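Local coordinates for protein yahD a copper inducible hydrolase (Lactococcus lactis subsp. lactis, PDB 3OG9) that is a copper-inducible alpha/beta hydrolase that binds D-malate in its pocket and probably acts as a hydrolase, at residues 22-28 against 57-61; 48-52 against 82-86; 70-76 against 136-140; 117-121 against 171-175. All coordinates share one frame; numbering follows the deposited sequence. Where two conformers were deposited one is given.

Contact 1. Residues 22-28 against 57-61; sequences LHSTGGD and VNRYF. With MLT (D-malate), chain C.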
# COMPACT_ATOMS: atom_id res chain seq x y z
N LEU A 22 -0.44 2.14 -5.44
CA LEU A 22 -0.53 3.35 -4.65
C LEU A 22 0.86 3.93 -4.54
O LEU A 22 1.79 3.25 -4.11
CB LEU A 22 -1.15 3.04 -3.28
CG LEU A 22 -2.55 2.41 -3.35
CD1 LEU A 22 -2.95 1.87 -2.02
CD2 LEU A 22 -3.57 3.45 -3.85
N HIS A 23 0.99 5.18 -4.96
CA HIS A 23 2.29 5.89 -5.08
C HIS A 23 2.84 6.47 -3.77
O HIS A 23 2.11 6.55 -2.78
CB HIS A 23 2.18 7.01 -6.15
CG HIS A 23 1.17 8.08 -5.81
ND1 HIS A 23 1.40 9.04 -4.85
CD2 HIS A 23 -0.08 8.32 -6.29
CE1 HIS A 23 0.34 9.83 -4.76
NE2 HIS A 23 -0.56 9.42 -5.63
N SER A 24 4.12 6.85 -3.77
CA SER A 24 4.73 7.50 -2.61
C SER A 24 4.40 8.98 -2.63
O SER A 24 3.81 9.49 -3.57
CB SER A 24 6.26 7.35 -2.66
OG SER A 24 6.74 7.99 -3.85
N THR A 25 4.85 9.70 -1.60
CA THR A 25 4.69 11.15 -1.58
C THR A 25 5.40 11.74 -2.77
O THR A 25 6.57 11.42 -3.04
CB THR A 25 5.28 11.75 -0.28
OG1 THR A 25 4.57 11.23 0.84
CG2 THR A 25 5.16 13.28 -0.26
N GLY A 26 4.69 12.58 -3.50
CA GLY A 26 5.24 13.23 -4.67
C GLY A 26 5.12 12.38 -5.92
O GLY A 26 5.49 12.84 -6.99
N GLY A 27 4.66 11.13 -5.79
CA GLY A 27 4.44 10.28 -6.94
C GLY A 27 3.13 10.58 -7.61
O GLY A 27 2.42 11.53 -7.24
N ASP A 28 2.80 9.80 -8.63
CA ASP A 28 1.50 9.90 -9.27
C ASP A 28 1.03 8.53 -9.75
O ASP A 28 1.67 7.52 -9.50
CB ASP A 28 1.53 10.94 -10.42
CG ASP A 28 2.42 10.51 -11.59
OD1 ASP A 28 2.70 9.29 -11.78
OD2 ASP A 28 2.83 11.42 -12.35
N VAL A 57 2.73 18.66 -4.08
CA VAL A 57 3.21 17.30 -3.72
C VAL A 57 2.04 16.31 -3.59
O VAL A 57 1.25 16.44 -2.68
CB VAL A 57 4.00 17.35 -2.40
CG1 VAL A 57 4.55 16.01 -2.08
CG2 VAL A 57 5.16 18.38 -2.49
N ASN A 58 1.91 15.34 -4.49
CA ASN A 58 0.79 14.39 -4.41
C ASN A 58 0.92 13.51 -3.17
O ASN A 58 2.01 13.02 -2.89
CB ASN A 58 0.75 13.49 -5.67
CG ASN A 58 0.42 14.26 -6.92
OD1 ASN A 58 -0.22 15.32 -6.87
ND2 ASN A 58 0.80 13.70 -8.07
N ARG A 59 -0.19 13.30 -2.45
CA ARG A 59 -0.23 12.45 -1.24
C ARG A 59 -1.63 11.88 -1.07
O ARG A 59 -2.59 12.42 -1.64
CB ARG A 59 0.08 13.26 0.03
CG ARG A 59 1.55 13.58 0.31
CD ARG A 59 1.69 14.33 1.64
NE ARG A 59 1.01 13.57 2.68
CZ ARG A 59 1.56 12.57 3.37
NH1 ARG A 59 2.83 12.23 3.18
NH2 ARG A 59 0.84 11.91 4.26
N TYR A 60 -1.76 10.83 -0.26
CA TYR A 60 -3.09 10.26 0.03
C TYR A 60 -3.82 10.89 1.20
O TYR A 60 -5.04 10.75 1.30
CB TYR A 60 -3.00 8.75 0.23
CG TYR A 60 -2.76 8.06 -1.07
CD1 TYR A 60 -3.81 7.79 -1.95
CD2 TYR A 60 -1.43 7.75 -1.47
CE1 TYR A 60 -3.56 7.19 -3.18
CE2 TYR A 60 -1.19 7.13 -2.70
CZ TYR A 60 -2.25 6.85 -3.53
OH TYR A 60 -2.00 6.25 -4.75
N PHE A 61 -3.12 11.58 2.09
CA PHE A 61 -3.77 12.21 3.26
C PHE A 61 -2.85 13.30 3.79
O PHE A 61 -1.67 13.35 3.43
CB PHE A 61 -4.13 11.16 4.36
CG PHE A 61 -2.94 10.55 5.02
CD1 PHE A 61 -2.33 11.18 6.11
CD2 PHE A 61 -2.38 9.39 4.50
CE1 PHE A 61 -1.19 10.65 6.70
CE2 PHE A 61 -1.21 8.84 5.10
CZ PHE A 61 -0.63 9.47 6.22
C1 MLT C . 3.36 9.02 5.12
O1 MLT C . 2.90 10.19 5.05
O2 MLT C . 2.67 8.04 4.73
C2 MLT C . 4.73 8.77 5.71
O3 MLT C . 5.33 9.97 6.18
C3 MLT C . 5.65 8.07 4.71
C4 MLT C . 6.01 8.92 3.51
O4 MLT C . 7.16 8.80 3.05
O5 MLT C . 5.21 9.71 2.95
O HOH W 1 3.60 15.49 -6.69
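Tyr-60 lays its ring against the imidazole of His-23 in an offset stack, the planes 29° apart, and its hydroxyl carries on past the imidazole to the backbone. There OH accepts the backbone N-H of His-23 at 3.2 Å, while the same oxygen is hydrogen-bonded to the carbonyl of Ile-48; a tyrosine suits this buried place because a flat ring and a polar end are both used. The other face of the imidazole is covered towards its rim by Gly-27 O, and His-23 ND1 donates in the ring plane to Ser-24 O. Ser-24 to Gly-27 form a type II beta turn in the loop after strand 19-22, one of the loops at the C-terminal edge of an alpha/beta-hydrolase sheet that line the D-malate pocket, probably the active site. Asn-58 holds this turn with both backbone and side chain: its backbone O receives Gly-26 N at 2.8 Å, almost straight at 174°, and its side-chain ND2 donates to Gly-27 O at 2.8 Å. Gly-26 has a positive phi, at which a side chain would jam against the preceding carbonyl. Thr-25 and Arg-59 run side by side to D-malate. Thr-25 OG1 donates to malate O5 at 2.7 Å; a bend at chi3 (52°) helps bring Arg-59 NH1 and NH2 to malate O1, each at 2.8 Å, while NE and NH2 hold Phe-61 O and fix the guanidinium's rotation.

Contact 2. Residues 48-52 against 82-86; sequences IRGRI and ETDWL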
# COMPACT_ATOMS: atom_id res chain seq x y z
N ILE A 48 -4.43 4.53 -8.75
CA ILE A 48 -5.23 5.71 -8.42
C ILE A 48 -4.37 6.78 -7.68
O ILE A 48 -3.72 6.45 -6.68
CB ILE A 48 -6.45 5.32 -7.51
CG1 ILE A 48 -7.40 4.35 -8.23
CG2 ILE A 48 -7.23 6.58 -7.03
CD1 ILE A 48 -8.37 3.64 -7.27
N ARG A 49 -4.39 8.02 -8.18
CA ARG A 49 -3.64 9.12 -7.56
C ARG A 49 -4.30 9.58 -6.27
O ARG A 49 -5.51 9.65 -6.18
CB ARG A 49 -3.53 10.33 -8.52
CG ARG A 49 -2.47 11.39 -8.09
CD ARG A 49 -2.70 12.71 -8.79
NE ARG A 49 -2.49 12.59 -10.23
CZ ARG A 49 -2.54 13.60 -11.10
NH1 ARG A 49 -2.81 14.83 -10.68
NH2 ARG A 49 -2.32 13.37 -12.39
N GLY A 50 -3.49 9.92 -5.27
CA GLY A 50 -3.99 10.52 -4.04
C GLY A 50 -4.61 11.88 -4.36
O GLY A 50 -4.23 12.55 -5.32
N ARG A 51 -5.57 12.30 -3.53
CA ARG A 51 -6.32 13.53 -3.77
C ARG A 51 -5.68 14.77 -3.13
O ARG A 51 -6.09 15.89 -3.44
CB ARG A 51 -7.72 13.38 -3.21
CG ARG A 51 -8.60 12.46 -4.01
CD ARG A 51 -10.07 12.81 -3.76
NE ARG A 51 -10.45 12.75 -2.35
CZ ARG A 51 -11.68 13.00 -1.92
NH1 ARG A 51 -12.62 13.28 -2.81
NH2 ARG A 51 -11.97 12.96 -0.64
N ILE A 52 -4.70 14.57 -2.25
CA ILE A 52 -3.98 15.66 -1.56
C ILE A 52 -2.80 16.20 -2.39
O ILE A 52 -1.96 15.44 -2.86
CB ILE A 52 -3.51 15.19 -0.15
CG1 ILE A 52 -4.70 14.63 0.68
CG2 ILE A 52 -2.77 16.29 0.62
CD1 ILE A 52 -5.92 15.55 0.78
N GLU A 82 -10.03 10.19 3.57
CA GLU A 82 -9.47 9.82 2.25
C GLU A 82 -9.52 8.32 2.05
O GLU A 82 -9.72 7.85 0.92
CB GLU A 82 -8.04 10.33 2.08
CG GLU A 82 -7.94 11.86 2.02
CD GLU A 82 -8.74 12.44 0.86
OE1 GLU A 82 -8.63 11.97 -0.30
OE2 GLU A 82 -9.52 13.38 1.12
N THR A 83 -9.38 7.57 3.13
CA THR A 83 -9.53 6.11 3.00
C THR A 83 -10.99 5.67 2.74
O THR A 83 -11.22 4.68 2.05
CB THR A 83 -8.88 5.31 4.11
OG1 THR A 83 -9.41 5.70 5.38
CG2 THR A 83 -7.33 5.50 4.08
N ASP A 84 -11.96 6.42 3.26
CA ASP A 84 -13.38 6.18 2.88
C ASP A 84 -13.56 6.46 1.41
O ASP A 84 -14.19 5.68 0.67
CB ASP A 84 -14.34 7.05 3.68
CG ASP A 84 -14.57 6.54 5.09
OD1 ASP A 84 -14.08 5.45 5.46
OD2 ASP A 84 -15.21 7.26 5.85
N TRP A 85 -12.97 7.57 0.96
CA TRP A 85 -13.05 7.94 -0.45
C TRP A 85 -12.38 6.89 -1.34
O TRP A 85 -12.97 6.44 -2.33
CB TRP A 85 -12.40 9.32 -0.71
CG TRP A 85 -12.31 9.54 -2.21
CD1 TRP A 85 -13.32 9.90 -3.04
CD2 TRP A 85 -11.17 9.31 -3.03
NE1 TRP A 85 -12.87 9.97 -4.35
CE2 TRP A 85 -11.55 9.60 -4.36
CE3 TRP A 85 -9.85 8.93 -2.77
CZ2 TRP A 85 -10.66 9.51 -5.42
CZ3 TRP A 85 -8.97 8.84 -3.82
CH2 TRP A 85 -9.38 9.12 -5.14
N LEU A 86 -11.17 6.48 -0.95
CA LEU A 86 -10.42 5.53 -1.76
C LEU A 86 -11.10 4.15 -1.82
O LEU A 86 -11.14 3.55 -2.86
CB LEU A 86 -8.97 5.40 -1.26
CG LEU A 86 -8.00 4.53 -2.09
CD1 LEU A 86 -7.93 4.95 -3.53
CD2 LEU A 86 -6.61 4.57 -1.45
O HOH W 2 -6.42 10.85 -1.18
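Arg-51 and Glu-82 form a two-pronged salt bridge, the guanidinium presenting its NE side to the carboxylate. Arg-51 NE donates to Glu-82 OE1 at 2.9 Å, nearly straight at 172° and onto the syn lone pair, whereas Arg-51 NH2 meets Glu-82 OE2 at 3.0 Å from out of the carboxylate plane, the two flat groups being clearly twisted. A water bridges Glu-82 OE1 to the backbone N of Arg-51, giving that oxygen a second donor.

Stacking covers one face of the same guanidinium. It lies flat on the indole of Trp-85, only 4° from parallel, with Arg-51 CZ 3.7 Å from the centroid of the five-membered ring in a cation-pi contact. Arg-51 CD sits over the six-membered ring, 3.6 Å from its centroid, as a CH-pi contact; the bend at chi3 (-57°) lets the aliphatic chain and the charged end share one face. A serine in place of Trp-85 would probably leave the guanidinium without its flat support, freer to swing on the remaining carboxylate bonds.

Apolar packing lies deeper. Ile-48 CG2 touches Trp-85 CH2 at 3.8 Å and Leu-86 CD1 at 3.9 Å; a beta-branched isoleucine suits the end of a strand, and its CG2 methyl reaches both helix residues. Ile-48 ends strand 45-48 and Trp-85 lies on helix 76-97, so the contact is a strand-end loop laid on a flanking helix, as in the layered alpha/beta-hydrolase fold.

Contact 3. Residues 70-76 against 136-140; sequences TKENFDL and MQLED. With MLT (D-malate), chain C.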
# COMPACT_ATOMS: atom_id res chain seq x y z
N THR A 70 6.90 11.70 13.64
CA THR A 70 6.40 10.59 12.85
C THR A 70 4.87 10.53 13.00
O THR A 70 4.22 11.29 12.34
CB THR A 70 7.15 9.29 13.22
OG1 THR A 70 8.54 9.47 12.82
CG2 THR A 70 6.57 8.11 12.48
N LYS A 71 4.31 9.75 13.93
CA LYS A 71 2.83 9.60 14.00
C LYS A 71 2.08 10.89 14.32
O LYS A 71 0.97 11.07 13.86
CB LYS A 71 2.40 8.46 14.96
CG LYS A 71 2.57 7.05 14.34
CD LYS A 71 1.84 5.99 15.12
CE LYS A 71 2.70 5.38 16.18
NZ LYS A 71 1.81 4.81 17.20
N GLU A 72 2.70 11.78 15.11
CA GLU A 72 2.08 13.07 15.43
C GLU A 72 1.88 13.96 14.20
O GLU A 72 1.05 14.87 14.24
CB GLU A 72 2.89 13.86 16.49
CG GLU A 72 2.94 13.16 17.88
CD GLU A 72 4.03 12.06 17.97
OE1 GLU A 72 4.78 11.87 16.99
OE2 GLU A 72 4.12 11.39 19.04
N ASN A 73 2.62 13.71 13.12
CA ASN A 73 2.42 14.49 11.89
C ASN A 73 1.31 13.98 10.97
O ASN A 73 1.01 14.62 9.98
CB ASN A 73 3.73 14.59 11.09
CG ASN A 73 3.76 15.82 10.18
OD1 ASN A 73 3.03 16.78 10.39
ND2 ASN A 73 4.60 15.78 9.16
N PHE A 74 0.70 12.84 11.29
CA PHE A 74 -0.32 12.27 10.39
C PHE A 74 -1.69 12.78 10.81
O PHE A 74 -2.12 12.57 11.96
CB PHE A 74 -0.26 10.74 10.40
CG PHE A 74 1.11 10.17 10.10
CD1 PHE A 74 1.94 10.76 9.14
CD2 PHE A 74 1.53 8.96 10.69
CE1 PHE A 74 3.21 10.20 8.85
CE2 PHE A 74 2.79 8.41 10.41
CZ PHE A 74 3.64 9.03 9.49
N ASP A 75 -2.37 13.47 9.90
CA ASP A 75 -3.74 13.94 10.16
C ASP A 75 -4.76 12.78 10.04
O ASP A 75 -5.18 12.37 8.94
CB ASP A 75 -4.05 15.13 9.25
CG ASP A 75 -5.45 15.69 9.46
OD1 ASP A 75 -6.29 15.01 10.09
OD2 ASP A 75 -5.70 16.81 8.96
N LEU A 76 -5.13 12.25 11.19
CA LEU A 76 -5.98 11.07 11.25
C LEU A 76 -7.40 11.32 10.76
O LEU A 76 -8.03 10.40 10.22
CB LEU A 76 -5.97 10.45 12.65
CG LEU A 76 -4.57 10.06 13.16
CD1 LEU A 76 -4.66 9.44 14.54
CD2 LEU A 76 -3.79 9.16 12.18
N MET A 136 4.76 1.65 7.11
CA MET A 136 4.84 1.90 8.53
C MET A 136 3.45 1.92 9.13
O MET A 136 2.46 1.98 8.40
CB MET A 136 5.51 3.25 8.77
CG MET A 136 4.67 4.48 8.33
SD MET A 136 5.70 5.95 8.24
CE MET A 136 6.37 5.96 9.86
N GLN A 137 3.39 1.89 10.46
CA GLN A 137 2.12 2.10 11.16
C GLN A 137 1.76 3.61 11.18
O GLN A 137 2.57 4.43 11.61
CB GLN A 137 2.23 1.54 12.59
CG GLN A 137 0.93 1.62 13.34
CD GLN A 137 1.08 1.38 14.80
OE1 GLN A 137 1.74 2.17 15.51
NE2 GLN A 137 0.46 0.31 15.28
N LEU A 138 0.55 3.97 10.76
CA LEU A 138 0.06 5.35 10.81
C LEU A 138 -0.64 5.73 12.14
O LEU A 138 -0.58 6.88 12.58
CB LEU A 138 -0.93 5.57 9.65
CG LEU A 138 -0.28 5.45 8.27
CD1 LEU A 138 -1.31 5.77 7.25
CD2 LEU A 138 0.95 6.40 8.18
N GLU A 139 -1.31 4.75 12.76
CA GLU A 139 -2.06 4.97 13.98
C GLU A 139 -2.17 3.67 14.79
O GLU A 139 -2.10 2.56 14.23
CB GLU A 139 -3.46 5.54 13.66
CG GLU A 139 -4.17 4.76 12.55
CD GLU A 139 -5.68 4.99 12.50
OE1 GLU A 139 -6.21 5.70 13.43
OE2 GLU A 139 -6.32 4.44 11.55
N ASP A 140 -2.35 3.80 16.10
CA ASP A 140 -2.62 2.65 16.94
C ASP A 140 -4.12 2.65 17.23
O ASP A 140 -4.69 3.70 17.57
CB ASP A 140 -1.81 2.75 18.23
CG ASP A 140 -1.80 1.44 19.04
OD1 ASP A 140 -2.23 0.39 18.52
OD2 ASP A 140 -1.35 1.48 20.21
C1 MLT C . 3.36 9.02 5.12
O1 MLT C . 2.90 10.19 5.05
O2 MLT C . 2.67 8.04 4.73
C2 MLT C . 4.73 8.77 5.71
O3 MLT C . 5.33 9.97 6.18
C3 MLT C . 5.65 8.07 4.71
C4 MLT C . 6.01 8.92 3.51
O4 MLT C . 7.16 8.80 3.05
O5 MLT C . 5.21 9.71 2.95
O HOH W 3 -0.95 9.28 14.05
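Phe-74 and Met-136 meet beside the bound D-malate. The malate hydroxyl O3 lies at the edge of the phenyl ring, 3.4 Å from Phe-74 CE1, and Met-136 SD is 3.9 Å from malate C2. The sulfur also approaches Phe-74 CZ at 3.9 Å, an oblique Met-aromatic contact, and the flexible thioether can touch ring and ligand at once. Leu-138 packs on one face of the ring: its CD2 stands 3.8 Å from the centroid, as a CH-pi contact, while Thr-70 O covers the opposite face, so the ring is sandwiched. Met-136 CE presses closely on Thr-70 CG2, the thioether end being turned there by chi3 of -55°.

Farther out, polar groups tie the two loops together. Lys-71 lays its methylenes along Leu-138 O and ends in a hydrogen bond from NZ to Gln-137 OE1 at 3.1 Å; the amide's NE2 is held by Asp-174. A water donates to both Lys-71 O and Leu-138 O. Leu-76 CD2, by contrast, packs on the aliphatic CB of Glu-139, whose carboxylate is bound by Asn-118 and Arg-122. The chemistry implies an apolar wall on this side of the malate site, with Phe-74 and Met-136 supplying van der Waals contact rather than hydrogen bonds.

Contact 4. Residues 117-121 against 171-175; sequences LNMFL and LKGDL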
# COMPACT_ATOMS: atom_id res chain seq x y z
N LEU A 117 -2.13 -0.51 3.85
CA LEU A 117 -1.98 -1.25 5.10
C LEU A 117 -2.99 -0.81 6.14
O LEU A 117 -3.58 -1.62 6.86
CB LEU A 117 -0.58 -1.05 5.63
CG LEU A 117 0.49 -1.83 4.90
CD1 LEU A 117 1.86 -1.29 5.36
CD2 LEU A 117 0.35 -3.34 5.16
N ASN A 118 -3.23 0.50 6.20
CA ASN A 118 -4.25 1.01 7.11
C ASN A 118 -5.68 0.58 6.74
O ASN A 118 -6.44 0.15 7.61
CB ASN A 118 -4.12 2.53 7.23
CG ASN A 118 -5.04 3.11 8.30
OD1 ASN A 118 -6.16 3.51 8.00
ND2 ASN A 118 -4.56 3.15 9.54
N MET A 119 -6.04 0.69 5.45
CA MET A 119 -7.34 0.21 4.95
C MET A 119 -7.59 -1.27 5.26
O MET A 119 -8.70 -1.66 5.63
CB MET A 119 -7.44 0.44 3.45
CG MET A 119 -7.69 1.92 3.13
SD MET A 119 -7.92 2.27 1.37
CE MET A 119 -6.49 1.48 0.66
N PHE A 120 -6.54 -2.07 5.11
CA PHE A 120 -6.59 -3.53 5.30
C PHE A 120 -6.87 -3.79 6.78
O PHE A 120 -7.79 -4.57 7.13
CB PHE A 120 -5.21 -4.07 4.94
CG PHE A 120 -5.16 -5.56 4.74
CD1 PHE A 120 -6.10 -6.21 3.94
CD2 PHE A 120 -4.12 -6.30 5.28
CE1 PHE A 120 -6.03 -7.60 3.70
CE2 PHE A 120 -4.03 -7.68 5.05
CZ PHE A 120 -5.00 -8.33 4.25
N LEU A 121 -6.09 -3.14 7.63
CA LEU A 121 -6.18 -3.33 9.08
C LEU A 121 -7.48 -2.76 9.68
O LEU A 121 -7.96 -3.26 10.71
CB LEU A 121 -4.95 -2.71 9.77
CG LEU A 121 -3.69 -3.56 9.66
CD1 LEU A 121 -2.46 -2.76 10.02
CD2 LEU A 121 -3.79 -4.78 10.56
N LEU A 171 3.77 -2.19 13.29
CA LEU A 171 3.08 -2.60 12.07
C LEU A 171 3.06 -4.14 11.90
O LEU A 171 2.03 -4.71 11.61
CB LEU A 171 3.73 -1.95 10.83
CG LEU A 171 3.18 -2.47 9.49
CD1 LEU A 171 1.72 -2.02 9.31
CD2 LEU A 171 4.08 -1.95 8.36
N LYS A 172 4.21 -4.78 12.07
CA LYS A 172 4.30 -6.24 11.92
C LYS A 172 3.39 -6.91 12.97
O LYS A 172 2.62 -7.85 12.69
CB LYS A 172 5.75 -6.66 12.13
CG LYS A 172 6.68 -6.42 10.97
CD LYS A 172 8.02 -7.15 11.25
CE LYS A 172 8.74 -6.61 12.48
NZ LYS A 172 9.99 -7.40 12.69
N GLY A 173 3.49 -6.40 14.19
CA GLY A 173 2.69 -6.89 15.32
C GLY A 173 1.19 -6.77 15.07
O GLY A 173 0.44 -7.71 15.32
N ASP A 174 0.74 -5.61 14.57
CA ASP A 174 -0.69 -5.46 14.24
C ASP A 174 -1.12 -6.47 13.20
O ASP A 174 -2.17 -7.10 13.34
CB ASP A 174 -1.04 -4.04 13.76
CG ASP A 174 -1.02 -3.00 14.90
OD1 ASP A 174 -1.13 -1.80 14.61
OD2 ASP A 174 -0.94 -3.39 16.09
N LEU A 175 -0.33 -6.64 12.14
CA LEU A 175 -0.65 -7.67 11.12
C LEU A 175 -0.64 -9.11 11.66
O LEU A 175 -1.54 -9.90 11.36
CB LEU A 175 0.31 -7.55 9.94
CG LEU A 175 0.12 -6.26 9.12
CD1 LEU A 175 1.36 -5.98 8.26
CD2 LEU A 175 -1.14 -6.31 8.28
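Chi1 of -77° sets CG of Leu-121 anti to its carbonyl carbon and sends both methyls toward helix 165-177, where Leu-175, with a similar chi1 of -68°, extends CD2 to meet them. Leu-121 CD2 and Leu-175 CD2 meet at 3.8 Å, the two side chains crossing at about a right angle. Leu-121 CD1 lies 4.2 Å from Asp-174 CB. One turn earlier, Leu-117 CD1 is 3.8 Å from Leu-171 CD2, and Leu-117 CD2 is 4.2 Å from Leu-175 CD1. Leu-175 is thus wedged between two leucines of the facing helix. Phe-120 adds the edge of its ring, CD2 being 4.2 Å from Leu-175 CD2. Leucines suit these places, reaching in from both helices to meet across short axes 11.5 Å apart at closest approach. With an alanine at Leu-121, the methyls facing Leu-175 and Asp-174 CB would be gone, which would probably leave a gap there.

The two segments run in roughly the same direction, their axes 30° apart. On the sheet side, Leu-117 and Leu-175 both touch Leu-154 of strand 151-156, so the pair belongs to a helical layer packed on parallel strands of the mixed sheet. Met-119 packs on Thr-83 and Leu-86 of helix 76-97.

In the fold
Contacts 1 and 3 both touch D-malate, contact 1 with polar groups and contact 3 with an apolar wall; their centres lie 16 Å apart, and Phe-61 packs on Phe-74 and Leu-138 between them. Ser-110 and His-191, also in the pocket, probably belong with Asp-160 to a catalytic triad, Ser-110 sitting on a likely nucleophile elbow. Contact 2 backs contact 1 at 10 Å between centres, joined by Tyr-60 OH to Ile-48 O at 2.6 Å. Contact 4, centred 13 Å from contact 3, anchors it through Gln-137 NE2 to Asp-174 OD1 at 2.7 Å. Helix 76-97 links contacts 2 and 4 where Leu-86 meets Met-119.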